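Local atomic coordinates of alkaline phosphatase D (Bacillus subtilis, PDB entry 2YEQ), a protein that hydrolyses phosphate esters, acting as an alkaline phosphatase and phosphodiesterase with iron and calcium in its active site. Residues 458-461 / 466-469. Residues are numbered along the deposited sequence; the frame is centred on the assembly and turned at random.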
loop_
_atom_site.group_PDB
_atom_site.type_symbol
_atom_site.label_atom_id
_atom_site.label_comp_id
_atom_site.label_asym_id
_atom_site.label_seq_id
_atom_site.Cartn_x
_atom_site.Cartn_y
_atom_site.Cartn_z
ATOM N N VAL A 458 -14.961 3.188 6.622
ATOM C CA VAL A 458 -14.680 2.190 7.637
ATOM C C VAL A 458 -15.864 1.285 7.997
ATOM O O VAL A 458 -17.013 1.540 7.604
ATOM C CB VAL A 458 -14.127 2.889 8.910
ATOM C CG1 VAL A 458 -12.969 3.809 8.539
ATOM C CG2 VAL A 458 -15.229 3.677 9.621
ATOM N N MET A 459 -15.561 0.211 8.718
ATOM C CA MET A 459 -16.521 -0.806 9.113
ATOM C C MET A 459 -16.380 -1.081 10.592
ATOM O O MET A 459 -15.283 -0.970 11.132
ATOM C CB MET A 459 -16.264 -2.118 8.353
ATOM C CG MET A 459 -16.298 -2.002 6.853
ATOM S SD MET A 459 -15.629 -3.460 5.996
ATOM C CE MET A 459 -13.918 -3.439 6.606
ATOM N N PRO A 460 -17.470 -1.485 11.259
ATOM C CA PRO A 460 -17.379 -1.804 12.667
ATOM C C PRO A 460 -16.570 -3.075 13.001
ATOM O O PRO A 460 -16.085 -3.190 14.124
ATOM C CB PRO A 460 -18.843 -2.003 13.078
ATOM C CG PRO A 460 -19.565 -2.276 11.805
ATOM C CD PRO A 460 -18.874 -1.452 10.804
ATOM N N PHE A 461 -16.456 -4.026 12.070
ATOM C CA PHE A 461 -15.803 -5.317 12.368
ATOM C C PHE A 461 -15.347 -6.007 11.089
ATOM O O PHE A 461 -15.842 -5.707 10.012
ATOM C CB PHE A 461 -16.721 -6.248 13.198
ATOM C CG PHE A 461 -18.048 -6.574 12.520
ATOM C CD1 PHE A 461 -18.126 -7.554 11.533
ATOM C CD2 PHE A 461 -19.204 -5.879 12.855
ATOM C CE1 PHE A 461 -19.341 -7.854 10.887
ATOM C CE2 PHE A 461 -20.427 -6.165 12.218
ATOM C CZ PHE A 461 -20.490 -7.160 11.232
ATOM N N GLY A 466 -19.376 -9.395 6.195
ATOM C CA GLY A 466 -20.633 -8.674 5.952
ATOM C C GLY A 466 -20.908 -7.374 6.693
ATOM O O GLY A 466 -22.051 -6.912 6.706
ATOM N N ALA A 467 -19.889 -6.766 7.304
ATOM C CA ALA A 467 -20.042 -5.424 7.873
ATOM C C ALA A 467 -20.382 -4.385 6.811
ATOM O O ALA A 467 -19.897 -4.428 5.691
ATOM C CB ALA A 467 -18.768 -4.977 8.649
ATOM N N ALA A 468 -21.222 -3.434 7.197
ATOM C CA ALA A 468 -21.571 -2.297 6.359
ATOM C C ALA A 468 -20.403 -1.291 6.409
ATOM O O ALA A 468 -19.669 -1.260 7.382
ATOM C CB ALA A 468 -22.880 -1.637 6.889
ATOM N N ILE A 469 -20.232 -0.499 5.359
ATOM C CA ILE A 469 -19.205 0.544 5.330
ATOM C C ILE A 469 -19.863 1.935 5.451
ATOM O O ILE A 469 -20.990 2.126 4.999
ATOM C CB ILE A 469 -18.354 0.447 4.060
ATOM C CG1 ILE A 469 -17.013 1.177 4.253
ATOM C CG2 ILE A 469 -19.106 0.979 2.840
ATOM C CD1 ILE A 469 -15.922 0.674 3.323
HETATM O O HOH W 1 -16.962 -7.535 7.914
#
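One face of the Phe-461 ring is covered by the methyl of Ala-467, a CH-pi contact with CB 3.8 Å from the ring centroid and 14° off the ring normal, while the ring borders Asn-415 of another loop. The two residues meet across the beta-hairpin connection between the antiparallel strands 451-459 and 470-477, part of the large mixed sheet of this calcineurin-like phosphatase. With chi1 at 59°, the phenyl group sits over its own backbone and its CE1 swings to 3.7 Å from Ala-467 CB. Alanine suits the place because its methyl is hemmed in by ring, Phe-461 O and Met-459 CB, the last 3.8 Å from it. A serine in place of Phe-461 would probably leave the Ala-467 methyl without its aromatic cover and open a gap on that side of the loop. Pro-460, whose nitrogen has no hydrogen to donate, instead lays CD 3.5 Å from Ala-468 O. Flexible and unbranched at CB, Met-459 runs past Ile-469 toward helix 133-138, where His-137 also hydrogen-bonds Ala-467 O. No direct hydrogen bond joins the segments, though Ile-469 CA comes within 3.3 Å of Val-458 O in a CA-H...O contact. A single water spans the loop just beyond the strand ends, donating to Phe-461 O at 3.0 Å and accepting from Ala-467 N at 3.1 Å.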